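Local atomic coordinates of indole-3-pyruvate decarboxylase (Azospirillum brasilense, PDB entry 2NXW), a protein that catalyses the thiamine diphosphate-dependent decarboxylation of indole-3-pyruvate to indole-3-acetaldehyde and carbon dioxide, a step in auxin biosynthesis. Residues Thr255-Arg260 against Ala413-Pro418; Ser301-Ala306 against Tyr420-Gly425; Met400-Phe405 against Asp547-Phe552. All coordinates share one frame; numbering follows the deposited sequence.

Contact 1 (Thr255-Arg260 against Ala413-Pro418); sequences TTFMGR and AGLMAP
F257 and R260 reach across to L415 from two directions, and a single methyl branch meets both. With chi1 at 175°, F257 CG stands opposite the backbone N and the ring is carried out to the strand, where its CE1 comes 3.8 Å from L415 CD2; ring and leucine cross at about a right angle. The same CD2 lies over one face of the R260 guanidinium, 3.7 Å from R260 NH1, which comes closest to L415 CB at 3.5 Å. An arginine suits this place because its extended chain spans the gap, its flat face accepts the methyl, and NH1 still forms a salt bridge with D412. Small A417 admits F257, whose CZ stands 4.2 Å from A417 CB. M258, bent at chi2 (-84°), brings its CE in plane to the F257 ring edge, 3.5 Å from A417 O. Two waters bridge the backbones: one accepts from L415 N at 2.9 Å and can donate to R260 O, the other lies between F257 O and L415 O. Strand 415-416 is, within the chain, an outermost strand of the parallel sheet of the C-terminal TPP-binding domain, and 3-10 turn 257-259 docks the central domain onto that edge.

Contact 2 (Ser301-Ala306 against Tyr420-Gly425); sequences SDTNFA and YYAGMG. With TPP (thiamine diphosphate), chain E.
The Y420 ring receives A306 over one face: A306 CB sits 3.9 Å from the Y420 ring centroid, a CH-pi contact displaced from the centre toward CD1. Backbone follows the methyl onto the ring, A306 N lying 3.4 Å from Y420 CD1, while F305 C approaches CE1 obliquely. At the far end of the ring Y420 OH is hydrogen-bonded to M258 N, and L129 of the second subunit also packs on this tyrosine. F305 turns its own ring away from Y420, to meet F405 edge-to-face. A type II' turn from T303 to A306, closed by A306 N to T303 O at 3.2 Å, brings the A306 methyl over the tyrosine; the small residue suits its place because a larger side chain would probably run into that ring face. Ahead of the turn S301 OG accepts from T303 N at 3.1 Å, an ST turn.

Beyond Y420 the second segment grips the cofactor. TPP N4' donates to A422 O at 2.7 Å, and M424 N gives TPP N3' a nearly straight bond (3.1 Å, 169°). G423 lies between them, where a side chain would strike Y421. M424, bent at chi3 (67°), runs CG along the aminopyrimidine and sets SD 3.2 Å from TPP C4 on the thiazolium. One flexible, apolar side chain touching both rings is characteristic of the TPP pocket, where such a residue supports the cofactor's V conformation.

Contact 3 (Met400-Phe405 against Asp547-Phe552); sequences MGDCLF and DTLARF. With TPP (thiamine diphosphate), chain E.
Part of the diphosphate site of the TPP-binding fold is built here, where D402 and F405 of helix 402-407 lean on L549, T548 and F552 of helix 547-558. The start of the first helix contributes one bond to the diphosphate: D402 N donates to TPP O2B at 2.8 Å (158°), a backbone N-H at a helix N terminus being well suited to an anion. G401, at the N-cap, must be bare, since a CB there would run into TPP O3A.

The carboxylate end of D402 reaches L549, the side chain lying about 7 Å from the bound magnesium ion. Its OD1 rests 3.3 Å from L549 CB, and S546 OG, which is hydrogen-bonded to that OD1, also bonds L549 N. One serine thus ties the aspartate to the beginning of helix 547-558.

F405 fills the groove between the helices. With CG anti to its carbonyl carbon (chi1 -73°), the ring takes L549 CD1 over the middle of one face, the methyl 3.9 Å from the F405 centroid. T548 CG2 comes in obliquely near CD1. The CE1 edge of the F405 ring points at the face of F552 in an edge-to-face pair, planes at 61°, with F405 CE1 3.8 Å from F552 CG. Replacing the F405 ring with the methyl of an alanine is likely to open a gap between the helices, leaving L549 CD1 without its aromatic face and F552 without the ring edge that meets its own. Backbone polar atoms of the two helices are bridged by one water, which donates to F405 O at 2.9 Å and accepts from T548 N at 3.1 Å.

How the contacts relate
From the N terminus the chain passes 255-260 and 301-306 in the central domain, then 400-405, 413-418 and 420-425 in the C-terminal domain, and finally 547-552. Contact 1 closes a loop of 152 residues, contact 2 one of 113 and contact 3 one of 141; every pair crosses. Contacts 1 and 2 dock two central-domain loops on strand 415-416 and the loop after it, while contact 3 packs helix 402-407, at the cofactor, on helix 547-558, the last of the chain. L404 links them, its CD1 packing on A417 CB of contact 1 at 3.6 Å and its CD2 facing F305 of contact 2. Contact 2 grips the aminopyrimidine by hydrogen bonds, contact 3 the diphosphate.

Contact 1 (Thr255-Arg260 against Ala413-Pro418)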
loop_
_atom_site.group_PDB
_atom_site.type_symbol
_atom_site.label_atom_id
_atom_site.label_comp_id
_atom_site.label_asym_id
_atom_site.label_seq_id
_atom_site.Cartn_x
_atom_site.Cartn_y
_atom_site.Cartn_z
ATOM N N THR A 255 -22.634 -23.216 18.705
ATOM C CA THR A 255 -21.658 -23.407 17.634
ATOM C C THR A 255 -21.765 -22.270 16.643
ATOM O O THR A 255 -22.787 -21.588 16.588
ATOM C CB THR A 255 -21.880 -24.720 16.830
ATOM O OG1 THR A 255 -23.223 -24.756 16.333
ATOM C CG2 THR A 255 -21.626 -25.936 17.691
ATOM N N THR A 256 -20.692 -22.032 15.899
ATOM C CA THR A 256 -20.724 -21.036 14.836
ATOM C C THR A 256 -21.195 -21.822 13.612
ATOM O O THR A 256 -21.340 -23.044 13.675
ATOM C CB THR A 256 -19.337 -20.479 14.510
ATOM O OG1 THR A 256 -18.454 -21.565 14.200
ATOM C CG2 THR A 256 -18.809 -19.658 15.677
ATOM N N PHE A 257 -21.423 -21.139 12.495
ATOM C CA PHE A 257 -21.865 -21.834 11.289
ATOM C C PHE A 257 -20.896 -22.946 10.883
ATOM O O PHE A 257 -21.317 -24.054 10.540
ATOM C CB PHE A 257 -22.007 -20.853 10.122
ATOM C CG PHE A 257 -22.346 -21.518 8.827
ATOM C CD1 PHE A 257 -23.625 -22.018 8.601
ATOM C CD2 PHE A 257 -21.372 -21.707 7.855
ATOM C CE1 PHE A 257 -23.923 -22.699 7.421
ATOM C CE2 PHE A 257 -21.659 -22.389 6.675
ATOM C CZ PHE A 257 -22.939 -22.884 6.461
ATOM N N MET A 258 -19.597 -22.653 10.906
ATOM C CA MET A 258 -18.602 -23.650 10.527
ATOM C C MET A 258 -18.410 -24.723 11.592
ATOM O O MET A 258 -17.718 -25.716 11.358
ATOM C CB MET A 258 -17.261 -22.986 10.218
ATOM C CG MET A 258 -17.286 -22.067 9.013
ATOM S SD MET A 258 -17.058 -22.909 7.423
ATOM C CE MET A 258 -17.939 -21.777 6.282
ATOM N N GLY A 259 -19.018 -24.525 12.760
ATOM C CA GLY A 259 -18.917 -25.523 13.809
ATOM C C GLY A 259 -20.216 -26.314 13.913
ATOM O O GLY A 259 -20.347 -27.188 14.765
ATOM N N ARG A 260 -21.172 -26.004 13.037
ATOM C CA ARG A 260 -22.480 -26.659 13.037
ATOM C C ARG A 260 -22.374 -28.181 13.005
ATOM O O ARG A 260 -21.702 -28.749 12.147
ATOM C CB ARG A 260 -23.296 -26.154 11.838
ATOM C CG ARG A 260 -24.767 -26.562 11.794
ATOM C CD ARG A 260 -25.502 -25.650 10.803
ATOM N NE ARG A 260 -26.868 -26.068 10.485
ATOM C CZ ARG A 260 -27.171 -27.110 9.716
ATOM N NH1 ARG A 260 -26.207 -27.850 9.190
ATOM N NH2 ARG A 260 -28.440 -27.398 9.449
ATOM N N ALA A 413 -26.155 -34.598 7.222
ATOM C CA ALA A 413 -25.055 -35.380 7.775
ATOM C C ALA A 413 -23.840 -34.506 7.494
ATOM O O ALA A 413 -22.786 -34.978 7.051
ATOM C CB ALA A 413 -24.932 -36.724 7.045
ATOM N N GLY A 414 -24.014 -33.214 7.757
ATOM C CA GLY A 414 -22.974 -32.235 7.512
ATOM C C GLY A 414 -23.461 -31.254 6.453
ATOM O O GLY A 414 -24.256 -31.619 5.585
ATOM N N LEU A 415 -22.997 -30.012 6.543
ATOM C CA LEU A 415 -23.349 -28.958 5.590
ATOM C C LEU A 415 -22.055 -28.256 5.209
ATOM O O LEU A 415 -21.327 -27.759 6.073
ATOM C CB LEU A 415 -24.317 -27.952 6.216
ATOM C CG LEU A 415 -24.652 -26.719 5.364
ATOM C CD1 LEU A 415 -25.282 -27.156 4.031
ATOM C CD2 LEU A 415 -25.598 -25.801 6.140
ATOM N N MET A 416 -21.776 -28.214 3.915
ATOM C CA MET A 416 -20.564 -27.597 3.397
ATOM C C MET A 416 -21.005 -26.439 2.508
ATOM O O MET A 416 -21.712 -26.653 1.532
ATOM C CB MET A 416 -19.820 -28.651 2.583
ATOM C CG MET A 416 -18.451 -28.313 2.153
ATOM S SD MET A 416 -17.939 -29.704 1.130
ATOM C CE MET A 416 -17.628 -30.947 2.357
ATOM N N ALA A 417 -20.601 -25.215 2.831
ATOM C CA ALA A 417 -21.042 -24.070 2.029
ATOM C C ALA A 417 -20.161 -22.871 2.302
ATOM O O ALA A 417 -19.450 -22.833 3.309
ATOM C CB ALA A 417 -22.490 -23.731 2.386
ATOM N N PRO A 418 -20.188 -21.874 1.408
ATOM C CA PRO A 418 -19.364 -20.670 1.604
ATOM C C PRO A 418 -20.100 -19.709 2.548
ATOM O O PRO A 418 -20.402 -18.564 2.198
ATOM C CB PRO A 418 -19.212 -20.130 0.181
ATOM C CG PRO A 418 -20.524 -20.486 -0.447
ATOM C CD PRO A 418 -20.811 -21.881 0.069
HETATM O O HOH W 1 -21.391 -26.596 8.714
HETATM O O HOH W 2 -21.758 -29.201 9.081
#

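Contact 2 (Ser301-Ala306 against Tyr420-Gly425)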
loop_
_atom_site.group_PDB
_atom_site.type_symbol
_atom_site.label_atom_id
_atom_site.label_comp_id
_atom_site.label_asym_id
_atom_site.label_seq_id
_atom_site.Cartn_x
_atom_site.Cartn_y
_atom_site.Cartn_z
ATOM N N SER A 301 -15.404 -12.186 11.366
ATOM C CA SER A 301 -15.633 -11.422 10.140
ATOM C C SER A 301 -17.034 -10.822 10.117
ATOM O O SER A 301 -17.937 -11.315 10.784
ATOM C CB SER A 301 -15.451 -12.341 8.927
ATOM O OG SER A 301 -15.937 -11.741 7.736
ATOM N N ASP A 302 -17.215 -9.760 9.335
ATOM C CA ASP A 302 -18.520 -9.117 9.240
ATOM C C ASP A 302 -19.358 -9.649 8.077
ATOM O O ASP A 302 -20.430 -9.113 7.788
ATOM C CB ASP A 302 -18.356 -7.603 9.085
ATOM C CG ASP A 302 -17.407 -7.013 10.107
ATOM O OD1 ASP A 302 -17.573 -7.293 11.313
ATOM O OD2 ASP A 302 -16.497 -6.261 9.703
ATOM N N THR A 303 -18.891 -10.702 7.416
ATOM C CA THR A 303 -19.628 -11.244 6.281
ATOM C C THR A 303 -20.541 -12.423 6.590
ATOM O O THR A 303 -20.160 -13.372 7.282
ATOM C CB THR A 303 -18.683 -11.678 5.132
ATOM O OG1 THR A 303 -17.884 -10.565 4.719
ATOM C CG2 THR A 303 -19.499 -12.168 3.927
ATOM N N ASN A 304 -21.761 -12.330 6.068
ATOM C CA ASN A 304 -22.752 -13.388 6.190
ATOM C C ASN A 304 -22.837 -13.944 7.601
ATOM O O ASN A 304 -22.974 -13.201 8.572
ATOM C CB ASN A 304 -22.458 -14.515 5.198
ATOM C CG ASN A 304 -23.717 -15.204 4.709
ATOM O OD1 ASN A 304 -23.733 -16.416 4.498
ATOM N ND2 ASN A 304 -24.782 -14.431 4.526
ATOM N N PHE A 305 -22.752 -15.264 7.700
ATOM C CA PHE A 305 -22.954 -15.968 8.964
ATOM C C PHE A 305 -21.841 -15.950 10.007
ATOM O O PHE A 305 -22.010 -16.534 11.080
ATOM C CB PHE A 305 -23.309 -17.430 8.690
ATOM C CG PHE A 305 -24.541 -17.621 7.854
ATOM C CD1 PHE A 305 -25.537 -16.649 7.811
ATOM C CD2 PHE A 305 -24.719 -18.800 7.135
ATOM C CE1 PHE A 305 -26.696 -16.847 7.062
ATOM C CE2 PHE A 305 -25.878 -19.009 6.382
ATOM C CZ PHE A 305 -26.868 -18.030 6.346
ATOM N N ALA A 306 -20.718 -15.303 9.714
ATOM C CA ALA A 306 -19.603 -15.264 10.663
ATOM C C ALA A 306 -19.900 -14.464 11.926
ATOM O O ALA A 306 -20.763 -13.586 11.936
ATOM C CB ALA A 306 -18.367 -14.688 9.989
ATOM N N TYR A 420 -19.192 -17.979 5.056
ATOM C CA TYR A 420 -18.531 -16.733 5.441
ATOM C C TYR A 420 -18.033 -15.972 4.215
ATOM O O TYR A 420 -18.262 -14.776 4.087
ATOM C CB TYR A 420 -17.339 -17.000 6.363
ATOM C CG TYR A 420 -17.662 -17.710 7.661
ATOM C CD1 TYR A 420 -18.962 -17.744 8.180
ATOM C CD2 TYR A 420 -16.650 -18.339 8.385
ATOM C CE1 TYR A 420 -19.245 -18.402 9.385
ATOM C CE2 TYR A 420 -16.921 -18.987 9.595
ATOM C CZ TYR A 420 -18.217 -19.020 10.081
ATOM O OH TYR A 420 -18.498 -19.701 11.245
ATOM N N TYR A 421 -17.358 -16.676 3.311
ATOM C CA TYR A 421 -16.804 -16.067 2.107
ATOM C C TYR A 421 -17.895 -15.587 1.151
ATOM O O TYR A 421 -17.717 -14.601 0.435
ATOM C CB TYR A 421 -15.892 -17.079 1.414
ATOM C CG TYR A 421 -15.119 -16.538 0.236
ATOM C CD1 TYR A 421 -14.172 -15.525 0.399
ATOM C CD2 TYR A 421 -15.306 -17.066 -1.043
ATOM C CE1 TYR A 421 -13.429 -15.055 -0.674
ATOM C CE2 TYR A 421 -14.565 -16.605 -2.127
ATOM C CZ TYR A 421 -13.626 -15.601 -1.933
ATOM O OH TYR A 421 -12.864 -15.141 -2.981
ATOM N N ALA A 422 -19.009 -16.315 1.137
ATOM C CA ALA A 422 -20.185 -15.978 0.327
ATOM C C ALA A 422 -19.958 -15.892 -1.173
ATOM O O ALA A 422 -20.674 -15.172 -1.870
ATOM C CB ALA A 422 -20.805 -14.675 0.832
ATOM N N GLY A 423 -18.983 -16.635 -1.679
ATOM C CA GLY A 423 -18.726 -16.621 -3.108
ATOM C C GLY A 423 -19.553 -17.681 -3.818
ATOM O O GLY A 423 -19.664 -18.814 -3.358
ATOM N N MET A 424 -20.138 -17.307 -4.944
ATOM C CA MET A 424 -20.948 -18.234 -5.730
ATOM C C MET A 424 -20.125 -19.166 -6.600
ATOM O O MET A 424 -19.012 -18.832 -7.025
ATOM C CB MET A 424 -21.893 -17.467 -6.658
ATOM C CG MET A 424 -23.007 -16.742 -5.963
ATOM S SD MET A 424 -23.784 -15.599 -7.086
ATOM C CE MET A 424 -24.558 -16.726 -8.299
ATOM N N GLY A 425 -20.716 -20.328 -6.894
ATOM C CA GLY A 425 -20.088 -21.309 -7.761
ATOM C C GLY A 425 -19.552 -22.507 -7.016
ATOM O O GLY A 425 -19.249 -23.533 -7.611
HETATM N "N1'" TPP E . -20.299 -13.270 -7.927
HETATM C "C2'" TPP E . -19.770 -14.229 -7.152
HETATM C CM2 TPP E . -18.672 -15.122 -7.710
HETATM N "N3'" TPP E . -20.191 -14.403 -5.895
HETATM C "C4'" TPP E . -21.167 -13.627 -5.345
HETATM N "N4'" TPP E . -21.507 -13.806 -4.038
HETATM C "C5'" TPP E . -21.807 -12.632 -6.153
HETATM C "C6'" TPP E . -21.314 -12.465 -7.464
HETATM C "C7'" TPP E . -22.955 -11.736 -5.634
HETATM N N3 TPP E . -24.252 -12.496 -5.332
HETATM C C2 TPP E . -24.519 -12.817 -4.063
HETATM S S1 TPP E . -26.077 -13.619 -4.141
HETATM C C5 TPP E . -26.321 -13.474 -5.878
HETATM C C4 TPP E . -25.178 -12.804 -6.307
HETATM C CM4 TPP E . -24.974 -12.450 -7.807
HETATM C C6 TPP E . -27.493 -13.978 -6.621
HETATM C C7 TPP E . -27.504 -15.517 -6.583
HETATM O O7 TPP E . -28.508 -15.897 -7.489
HETATM P PA TPP E . -28.893 -17.427 -7.356
HETATM O O1A TPP E . -27.702 -18.365 -7.527
HETATM O O2A TPP E . -29.937 -17.650 -8.449
HETATM O O3A TPP E . -29.564 -17.748 -5.948
HETATM P PB TPP E . -30.801 -16.818 -5.360
HETATM O O1B TPP E . -31.815 -16.529 -6.468
HETATM O O2B TPP E . -31.400 -17.687 -4.216
HETATM O O3B TPP E . -30.254 -15.531 -4.762
#

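Contact 3 (Met400-Phe405 against Asp547-Phe552)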
loop_
_atom_site.group_PDB
_atom_site.type_symbol
_atom_site.label_atom_id
_atom_site.label_comp_id
_atom_site.label_asym_id
_atom_site.label_seq_id
_atom_site.Cartn_x
_atom_site.Cartn_y
_atom_site.Cartn_z
ATOM N N MET A 400 -23.932 -20.273 -2.611
ATOM C CA MET A 400 -24.378 -19.059 -1.937
ATOM C C MET A 400 -25.666 -18.627 -2.631
ATOM O O MET A 400 -25.743 -18.628 -3.865
ATOM C CB MET A 400 -23.324 -17.953 -2.065
ATOM C CG MET A 400 -23.772 -16.609 -1.510
ATOM S SD MET A 400 -24.223 -16.698 0.222
ATOM C CE MET A 400 -24.661 -14.996 0.525
ATOM N N GLY A 401 -26.666 -18.271 -1.829
ATOM C CA GLY A 401 -27.967 -17.856 -2.349
ATOM C C GLY A 401 -29.024 -18.348 -1.378
ATOM O O GLY A 401 -28.700 -18.817 -0.291
ATOM N N ASP A 402 -30.303 -18.245 -1.733
ATOM C CA ASP A 402 -31.329 -18.729 -0.818
ATOM C C ASP A 402 -31.202 -20.241 -0.610
ATOM O O ASP A 402 -31.715 -20.787 0.366
ATOM C CB ASP A 402 -32.731 -18.350 -1.316
ATOM C CG ASP A 402 -33.770 -18.372 -0.198
ATOM O OD1 ASP A 402 -33.376 -18.413 0.988
ATOM O OD2 ASP A 402 -34.979 -18.342 -0.514
ATOM N N CYS A 403 -30.496 -20.927 -1.509
ATOM C CA CYS A 403 -30.290 -22.361 -1.321
ATOM C C CYS A 403 -29.580 -22.624 0.023
ATOM O O CYS A 403 -29.902 -23.588 0.715
ATOM C CB CYS A 403 -29.467 -22.941 -2.477
ATOM S SG CYS A 403 -27.850 -22.169 -2.768
ATOM N N LEU A 404 -28.647 -21.751 0.400
ATOM C CA LEU A 404 -27.920 -21.889 1.663
ATOM C C LEU A 404 -28.842 -21.585 2.847
ATOM O O LEU A 404 -28.840 -22.290 3.848
ATOM C CB LEU A 404 -26.727 -20.933 1.700
ATOM C CG LEU A 404 -25.981 -20.875 3.038
ATOM C CD1 LEU A 404 -25.588 -22.274 3.511
ATOM C CD2 LEU A 404 -24.763 -19.996 2.876
ATOM N N PHE A 405 -29.622 -20.519 2.730
ATOM C CA PHE A 405 -30.542 -20.154 3.797
ATOM C C PHE A 405 -31.597 -21.245 4.008
ATOM O O PHE A 405 -32.038 -21.477 5.134
ATOM C CB PHE A 405 -31.182 -18.798 3.471
ATOM C CG PHE A 405 -30.240 -17.639 3.634
ATOM C CD1 PHE A 405 -30.295 -16.832 4.766
ATOM C CD2 PHE A 405 -29.268 -17.374 2.676
ATOM C CE1 PHE A 405 -29.395 -15.779 4.945
ATOM C CE2 PHE A 405 -28.354 -16.324 2.845
ATOM C CZ PHE A 405 -28.423 -15.521 3.990
ATOM N N ASP A 547 -37.532 -19.146 5.177
ATOM C CA ASP A 547 -37.800 -18.403 6.412
ATOM C C ASP A 547 -36.527 -17.733 6.948
ATOM O O ASP A 547 -36.564 -16.613 7.482
ATOM C CB ASP A 547 -38.372 -19.327 7.489
ATOM C CG ASP A 547 -39.772 -19.830 7.161
ATOM O OD1 ASP A 547 -40.407 -19.340 6.203
ATOM O OD2 ASP A 547 -40.247 -20.722 7.890
ATOM N N THR A 548 -35.390 -18.408 6.816
ATOM C CA THR A 548 -34.150 -17.838 7.318
ATOM C C THR A 548 -33.730 -16.605 6.513
ATOM O O THR A 548 -33.262 -15.618 7.089
ATOM C CB THR A 548 -33.032 -18.909 7.324
ATOM O OG1 THR A 548 -33.484 -20.036 8.088
ATOM C CG2 THR A 548 -31.753 -18.364 7.937
ATOM N N LEU A 549 -33.900 -16.636 5.191
ATOM C CA LEU A 549 -33.533 -15.464 4.409
ATOM C C LEU A 549 -34.515 -14.341 4.729
ATOM O O LEU A 549 -34.117 -13.187 4.820
ATOM C CB LEU A 549 -33.534 -15.769 2.903
ATOM C CG LEU A 549 -33.203 -14.562 2.004
ATOM C CD1 LEU A 549 -31.858 -13.946 2.403
ATOM C CD2 LEU A 549 -33.176 -15.008 0.551
ATOM N N ALA A 550 -35.784 -14.676 4.940
ATOM C CA ALA A 550 -36.759 -13.638 5.273
ATOM C C ALA A 550 -36.373 -12.964 6.595
ATOM O O ALA A 550 -36.477 -11.741 6.725
ATOM C CB ALA A 550 -38.149 -14.227 5.362
ATOM N N ARG A 551 -35.910 -13.742 7.570
ATOM C CA ARG A 551 -35.510 -13.150 8.847
ATOM C C ARG A 551 -34.262 -12.287 8.673
ATOM O O ARG A 551 -34.114 -11.247 9.321
ATOM C CB ARG A 551 -35.235 -14.234 9.895
ATOM C CG ARG A 551 -36.475 -14.962 10.378
ATOM C CD ARG A 551 -36.208 -15.684 11.697
ATOM N NE ARG A 551 -35.158 -16.694 11.584
ATOM C CZ ARG A 551 -35.324 -17.914 11.075
ATOM N NH1 ARG A 551 -36.508 -18.309 10.622
ATOM N NH2 ARG A 551 -34.292 -18.744 11.019
ATOM N N PHE A 552 -33.366 -12.727 7.797
ATOM C CA PHE A 552 -32.125 -12.013 7.503
ATOM C C PHE A 552 -32.462 -10.635 6.939
ATOM O O PHE A 552 -31.951 -9.617 7.406
ATOM C CB PHE A 552 -31.317 -12.819 6.482
ATOM C CG PHE A 552 -29.959 -12.251 6.168
ATOM C CD1 PHE A 552 -28.894 -12.414 7.050
ATOM C CD2 PHE A 552 -29.730 -11.608 4.957
ATOM C CE1 PHE A 552 -27.615 -11.949 6.727
ATOM C CE2 PHE A 552 -28.455 -11.139 4.623
ATOM C CZ PHE A 552 -27.397 -11.312 5.509
HETATM N "N1'" TPP E . -20.299 -13.270 -7.927
HETATM C "C2'" TPP E . -19.770 -14.229 -7.152
HETATM C CM2 TPP E . -18.672 -15.122 -7.710
HETATM N "N3'" TPP E . -20.191 -14.403 -5.895
HETATM C "C4'" TPP E . -21.167 -13.627 -5.345
HETATM N "N4'" TPP E . -21.507 -13.806 -4.038
HETATM C "C5'" TPP E . -21.807 -12.632 -6.153
HETATM C "C6'" TPP E . -21.314 -12.465 -7.464
HETATM C "C7'" TPP E . -22.955 -11.736 -5.634
HETATM N N3 TPP E . -24.252 -12.496 -5.332
HETATM C C2 TPP E . -24.519 -12.817 -4.063
HETATM S S1 TPP E . -26.077 -13.619 -4.141
HETATM C C5 TPP E . -26.321 -13.474 -5.878
HETATM C C4 TPP E . -25.178 -12.804 -6.307
HETATM C CM4 TPP E . -24.974 -12.450 -7.807
HETATM C C6 TPP E . -27.493 -13.978 -6.621
HETATM C C7 TPP E . -27.504 -15.517 -6.583
HETATM O O7 TPP E . -28.508 -15.897 -7.489
HETATM P PA TPP E . -28.893 -17.427 -7.356
HETATM O O1A TPP E . -27.702 -18.365 -7.527
HETATM O O2A TPP E . -29.937 -17.650 -8.449
HETATM O O3A TPP E . -29.564 -17.748 -5.948
HETATM P PB TPP E . -30.801 -16.818 -5.360
HETATM O O1B TPP E . -31.815 -16.529 -6.468
HETATM O O2B TPP E . -31.400 -17.687 -4.216
HETATM O O3B TPP E . -30.254 -15.531 -4.762
HETATM O O HOH W 3 -34.758 -21.304 5.998
#